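PDB 4Y7D: Alpha/beta hydrolase fold protein from Nakamurella multipartita, which probably acts as a hydrolase, as members of the alpha/beta hydrolase family generally do. Local coordinates for residues L50-F55 / A280-P285; L170-I175 / E188-I193. All blocks are in the same frame, centred on the assembly; numbering follows the deposited sequence.

Contact 1: residues L50-F55 / A280-P285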
loop_
_atom_site.group_PDB
_atom_site.type_symbol
_atom_site.label_atom_id
_atom_site.label_comp_id
_atom_site.label_asym_id
_atom_site.label_seq_id
_atom_site.Cartn_x
_atom_site.Cartn_y
_atom_site.Cartn_z
ATOM N N LEU A 50 -3.419 -8.240 1.277
ATOM C CA LEU A 50 -4.276 -8.879 2.250
ATOM C C LEU A 50 -3.924 -8.474 3.672
ATOM O O LEU A 50 -4.814 -8.384 4.540
ATOM C CB LEU A 50 -4.174 -10.417 2.116
ATOM C CG LEU A 50 -4.938 -11.029 0.954
ATOM C CD1 LEU A 50 -4.516 -12.470 0.662
ATOM C CD2 LEU A 50 -6.445 -10.998 1.238
ATOM N N ALA A 51 -2.646 -8.279 3.935
ATOM C CA ALA A 51 -2.202 -7.833 5.249
ATOM C C ALA A 51 -2.718 -6.416 5.522
ATOM O O ALA A 51 -3.261 -6.132 6.600
ATOM C CB ALA A 51 -0.676 -7.865 5.338
HETATM N N MSE A 52 -2.630 -5.554 4.511
HETATM C CA MSE A 52 -3.228 -4.206 4.580
HETATM C C MSE A 52 -4.752 -4.259 4.855
HETATM O O MSE A 52 -5.283 -3.406 5.569
HETATM C CB MSE A 52 -3.019 -3.443 3.288
HETATM C CG MSE A 52 -1.561 -3.069 2.997
HETATM SE SE MSE A 52 -1.392 -2.429 1.115
HETATM C CE MSE A 52 -2.654 -0.969 1.155
ATOM N N ALA A 53 -5.432 -5.244 4.255
ATOM C CA ALA A 53 -6.893 -5.339 4.255
ATOM C C ALA A 53 -7.453 -5.969 5.502
ATOM O O ALA A 53 -8.685 -5.894 5.711
ATOM C CB ALA A 53 -7.382 -6.139 3.070
ATOM N N ARG A 54 -6.643 -6.641 6.326
ATOM C CA ARG A 54 -7.283 -7.371 7.445
ATOM C C ARG A 54 -8.170 -6.509 8.324
ATOM O O ARG A 54 -9.248 -6.966 8.771
ATOM C CB ARG A 54 -6.278 -8.089 8.359
ATOM C CG ARG A 54 -5.670 -9.344 7.767
ATOM C CD ARG A 54 -4.882 -10.092 8.863
ATOM N NE ARG A 54 -4.318 -11.266 8.233
ATOM C CZ ARG A 54 -3.084 -11.348 7.710
ATOM N NH1 ARG A 54 -2.205 -10.358 7.834
ATOM N NH2 ARG A 54 -2.712 -12.490 7.133
ATOM N N PHE A 55 -7.738 -5.296 8.634
ATOM C CA PHE A 55 -8.566 -4.461 9.527
ATOM C C PHE A 55 -9.947 -4.147 8.898
ATOM O O PHE A 55 -10.934 -3.976 9.602
ATOM C CB PHE A 55 -7.821 -3.180 9.954
ATOM C CG PHE A 55 -7.859 -2.070 8.933
ATOM C CD1 PHE A 55 -6.969 -2.048 7.851
ATOM C CD2 PHE A 55 -8.758 -1.004 9.065
ATOM C CE1 PHE A 55 -6.993 -1.017 6.930
ATOM C CE2 PHE A 55 -8.763 0.027 8.155
ATOM C CZ PHE A 55 -7.869 0.025 7.077
ATOM N N ALA A 280 3.337 2.981 10.131
ATOM C CA ALA A 280 2.554 3.557 11.238
ATOM C C ALA A 280 1.042 3.306 11.268
ATOM O O ALA A 280 0.476 3.088 12.332
ATOM C CB ALA A 280 2.818 5.055 11.308
ATOM N N PHE A 281 0.379 3.373 10.129
ATOM C CA PHE A 281 -1.091 3.269 10.095
ATOM C C PHE A 281 -1.520 1.904 10.684
ATOM O O PHE A 281 -2.608 1.814 11.208
ATOM C CB PHE A 281 -1.562 3.458 8.655
ATOM C CG PHE A 281 -3.034 3.274 8.417
ATOM C CD1 PHE A 281 -3.957 4.182 8.857
ATOM C CD2 PHE A 281 -3.500 2.183 7.673
ATOM C CE1 PHE A 281 -5.291 4.034 8.543
ATOM C CE2 PHE A 281 -4.855 2.015 7.408
ATOM C CZ PHE A 281 -5.742 2.955 7.831
ATOM N N TRP A 282 -0.665 0.878 10.573
ATOM C CA TRP A 282 -0.927 -0.422 11.137
ATOM C C TRP A 282 -0.240 -0.712 12.448
ATOM O O TRP A 282 -0.791 -1.489 13.242
ATOM C CB TRP A 282 -0.604 -1.558 10.153
ATOM C CG TRP A 282 -1.507 -1.542 8.931
ATOM C CD1 TRP A 282 -2.706 -2.215 8.766
ATOM C CD2 TRP A 282 -1.289 -0.820 7.713
ATOM N NE1 TRP A 282 -3.222 -1.969 7.524
ATOM C CE2 TRP A 282 -2.379 -1.119 6.849
ATOM C CE3 TRP A 282 -0.268 0.028 7.250
ATOM C CZ2 TRP A 282 -2.505 -0.556 5.606
ATOM C CZ3 TRP A 282 -0.388 0.576 5.986
ATOM C CH2 TRP A 282 -1.504 0.265 5.173
ATOM N N VAL A 283 0.926 -0.146 12.691
ATOM C CA VAL A 283 1.710 -0.547 13.862
ATOM C C VAL A 283 1.982 0.535 14.921
ATOM O O VAL A 283 2.518 0.225 15.982
ATOM C CB VAL A 283 3.039 -1.238 13.455
ATOM C CG1 VAL A 283 2.751 -2.362 12.460
ATOM C CG2 VAL A 283 4.082 -0.238 12.954
ATOM N N HIS A 284 1.607 1.785 14.662
ATOM C CA HIS A 284 1.896 2.886 15.613
ATOM C C HIS A 284 0.962 2.716 16.803
ATOM O O HIS A 284 -0.190 2.269 16.631
ATOM C CB HIS A 284 1.704 4.219 14.902
ATOM C CG HIS A 284 2.047 5.418 15.718
ATOM N ND1 HIS A 284 1.208 5.911 16.693
ATOM C CD2 HIS A 284 3.140 6.218 15.736
ATOM C CE1 HIS A 284 1.759 6.957 17.276
ATOM N NE2 HIS A 284 2.927 7.167 16.709
ATOM N N PRO A 285 1.411 3.067 18.018
ATOM C CA PRO A 285 0.552 2.818 19.196
ATOM C C PRO A 285 -0.752 3.586 19.226
ATOM O O PRO A 285 -1.632 3.192 19.915
ATOM C CB PRO A 285 1.437 3.240 20.382
ATOM C CG PRO A 285 2.528 4.090 19.773
ATOM C CD PRO A 285 2.761 3.488 18.418
#
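Trp282 meets Met52 of helix 50-55 in two ways, with NE1 at the indole edge and with one face of the ring. Its CB leaves the short helix 280-283 in the direction of the other segment, and CG lies anti to the carbonyl carbon (chi1 -65°), which carries the rings across the gap. On the five-membered ring, NE1 donates to the backbone oxygen Met52 O at 3.2 Å. The bond is moderately bent, 152° at the hydrogen, and the oxygen sits slightly out of the indole plane. Further along, Met52 slants across the rim of the six-membered ring, on the face opposite Phe281: CZ2 rests against Met52 CB at 3.7 Å, and CH2 ends near Met52 CG at 4.0 Å. Tryptophan suits this place because one flat side chain supplies both a donor for a buried carbonyl oxygen and an apolar ring surface for methionine (here selenomethionine).

The contact belongs to the core of an alpha/beta hydrolase fold: helix 46-58 follows strand 35-39 of the central sheet, and helix 280-283 comes after the last strand, 269-273. Met52 also packs on Leu104 and Trp106, while Phe202 of helix 197-209 stacks on the indole.

Phe55 completes an aromatic cluster with Phe281 and Trp282. Phenylalanine gives it flat, wholly apolar rings that also pack on helix 288-299. The edge of Phe281 is directed at the face of Phe55 in an offset edge-to-face pair, centroids 5.4 Å apart and planes at 82°. Phe281 also places CD2 over the centre of the Trp282 ring, 3.4 Å above its plane.

Contact 2: residues L170-I175 / E188-I193; sequences LVSATI and ERVAQI
Ile175 and Ile193 reach toward each other tip to tip, their CD1 methyls 3.8 Å apart, where helices 170-175 and 188-193 face one another. Beside them Val171 and Ile193 run past each other in opposite directions, and Val171 CG1 settles 3.8 Å from Ile193 CG2. Val171 holds CG1 anti to its own nitrogen (chi1 166°), which turns that methyl toward Ile193 and, more distantly, Val190 CG1. Valine and isoleucine fit such a seam because their branches at CB place methyls close to the helix surface.

Val190 makes the closest approach: its CG2 lies 3.5 Å from Ser172 CA, against the backbone. The small side chain of Ser172 leaves room for this, and it is here that the two helix backbones come nearest, with 5.8 Å between the CA atoms of Ser172 and Val190.

Arg189 crosses Ile175 at about a right angle and offers only the aliphatic part of its chain, CG lying 4.0 Å from Ile175 CG2. Bends at chi2 and chi3 then fold the guanidinium back so that NH2 donates to Gln192 OE1 at 2.9 Å, while NH1 bonds to Ala275 O. A long, flexible arginine can thus be apolar along its methylenes and polar at its guanidinium.

With axes 9.5 Å apart at closest approach, these are two consecutive helices packed at a steep inclination, 134° between their directions, part of the helical insertion between strands 124-130 and 242-247 that is consistent with the cap of alpha/beta hydrolases.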
loop_
_atom_site.group_PDB
_atom_site.type_symbol
_atom_site.label_atom_id
_atom_site.label_comp_id
_atom_site.label_asym_id
_atom_site.label_seq_id
_atom_site.Cartn_x
_atom_site.Cartn_y
_atom_site.Cartn_z
ATOM N N LEU A 170 13.411 -9.679 12.822
ATOM C CA LEU A 170 12.896 -9.148 11.560
ATOM C C LEU A 170 12.078 -7.870 11.798
ATOM O O LEU A 170 12.210 -6.885 11.043
ATOM C CB LEU A 170 12.080 -10.179 10.792
ATOM C CG LEU A 170 11.700 -9.715 9.372
ATOM C CD1 LEU A 170 12.874 -9.184 8.540
ATOM C CD2 LEU A 170 11.052 -10.832 8.571
ATOM N N VAL A 171 11.235 -7.886 12.836
ATOM C CA VAL A 171 10.427 -6.712 13.202
ATOM C C VAL A 171 11.363 -5.493 13.491
ATOM O O VAL A 171 11.167 -4.403 12.961
ATOM C CB VAL A 171 9.504 -7.041 14.401
ATOM C CG1 VAL A 171 8.913 -5.782 15.003
ATOM C CG2 VAL A 171 8.406 -7.997 13.976
ATOM N N SER A 172 12.393 -5.712 14.278
ATOM C CA SER A 172 13.362 -4.688 14.595
ATOM C C SER A 172 14.050 -4.113 13.350
ATOM O O SER A 172 14.142 -2.906 13.206
ATOM C CB SER A 172 14.385 -5.230 15.573
ATOM O OG SER A 172 15.303 -4.223 15.973
ATOM N N ALA A 173 14.517 -4.979 12.468
ATOM C CA ALA A 173 15.149 -4.559 11.247
ATOM C C ALA A 173 14.229 -3.733 10.377
ATOM O O ALA A 173 14.645 -2.726 9.788
ATOM C CB ALA A 173 15.632 -5.778 10.480
ATOM N N THR A 174 12.962 -4.140 10.315
ATOM C CA THR A 174 11.969 -3.470 9.489
ATOM C C THR A 174 11.614 -2.071 10.062
ATOM O O THR A 174 11.591 -1.083 9.334
ATOM C CB THR A 174 10.700 -4.345 9.345
ATOM O OG1 THR A 174 11.067 -5.634 8.788
ATOM C CG2 THR A 174 9.688 -3.649 8.446
ATOM N N ILE A 175 11.368 -1.997 11.365
ATOM C CA ILE A 175 11.053 -0.685 11.992
ATOM C C ILE A 175 12.224 0.294 11.813
ATOM O O ILE A 175 12.032 1.465 11.438
ATOM C CB ILE A 175 10.647 -0.851 13.460
ATOM C CG1 ILE A 175 9.339 -1.637 13.544
ATOM C CG2 ILE A 175 10.529 0.507 14.188
ATOM C CD1 ILE A 175 8.240 -1.181 12.609
ATOM N N GLU A 188 11.331 0.601 21.521
ATOM C CA GLU A 188 10.019 0.827 22.128
ATOM C C GLU A 188 8.889 0.364 21.192
ATOM O O GLU A 188 7.920 -0.264 21.635
ATOM C CB GLU A 188 9.854 2.304 22.502
ATOM C CG GLU A 188 8.567 2.626 23.265
ATOM C CD GLU A 188 8.546 4.059 23.820
ATOM O OE1 GLU A 188 9.334 4.378 24.734
ATOM O OE2 GLU A 188 7.742 4.871 23.352
ATOM N N ARG A 189 9.035 0.656 19.895
ATOM C CA ARG A 189 8.056 0.278 18.885
ATOM C C ARG A 189 8.035 -1.227 18.712
ATOM O O ARG A 189 6.989 -1.822 18.667
ATOM C CB ARG A 189 8.308 0.997 17.550
ATOM C CG ARG A 189 7.219 0.706 16.510
ATOM C CD ARG A 189 5.862 1.384 16.794
ATOM N NE ARG A 189 6.022 2.814 16.568
ATOM C CZ ARG A 189 6.264 3.711 17.501
ATOM N NH1 ARG A 189 6.502 4.944 17.143
ATOM N NH2 ARG A 189 6.233 3.391 18.793
ATOM N N VAL A 190 9.225 -1.841 18.692
ATOM C CA VAL A 190 9.352 -3.278 18.560
ATOM C C VAL A 190 8.630 -3.991 19.718
ATOM O O VAL A 190 7.902 -4.957 19.493
ATOM C CB VAL A 190 10.845 -3.686 18.426
ATOM C CG1 VAL A 190 11.012 -5.196 18.552
ATOM C CG2 VAL A 190 11.429 -3.182 17.130
ATOM N N ALA A 191 8.812 -3.514 20.945
ATOM C CA ALA A 191 8.187 -4.167 22.114
ATOM C C ALA A 191 6.658 -4.095 22.038
ATOM O O ALA A 191 5.970 -5.078 22.323
ATOM C CB ALA A 191 8.699 -3.553 23.402
ATOM N N GLN A 192 6.139 -2.950 21.571
ATOM C CA GLN A 192 4.708 -2.794 21.304
ATOM C C GLN A 192 4.198 -3.835 20.294
ATOM O O GLN A 192 3.172 -4.468 20.492
ATOM C CB GLN A 192 4.430 -1.380 20.776
ATOM C CG GLN A 192 4.596 -0.331 21.882
ATOM C CD GLN A 192 4.787 1.060 21.318
ATOM O OE1 GLN A 192 4.740 1.267 20.084
ATOM N NE2 GLN A 192 5.048 2.009 22.198
ATOM N N ILE A 193 4.941 -4.013 19.213
ATOM C CA ILE A 193 4.554 -4.896 18.170
ATOM C C ILE A 193 4.590 -6.343 18.634
ATOM O O ILE A 193 3.688 -7.100 18.350
ATOM C CB ILE A 193 5.464 -4.689 16.954
ATOM C CG1 ILE A 193 5.163 -3.317 16.345
ATOM C CG2 ILE A 193 5.269 -5.819 15.921
ATOM C CD1 ILE A 193 6.106 -2.903 15.231
#

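Overall arrangement
Both contacts are buried, but the centre of contact 1 lies about 10 Å, and that of contact 2 about 19 Å, from the centre of the chain. Contact 1 joins elements 225 residues apart and relies on aromatic rings and a tryptophan N-H; contact 2 joins neighbouring helices through aliphatic methyls, and its side-chain hydrogen bonds stay within each helix or go to Ala275 O outside the pair. Both helices of contact 2 fall in the sequence between the two segments of contact 1. The two meet where Arg189 packs on His284 and Pro285, and Gln192 on Pro285. Helix 197-209 touches both, and the sodium ion lies about 8 Å from the Ile175 side chain of contact 2.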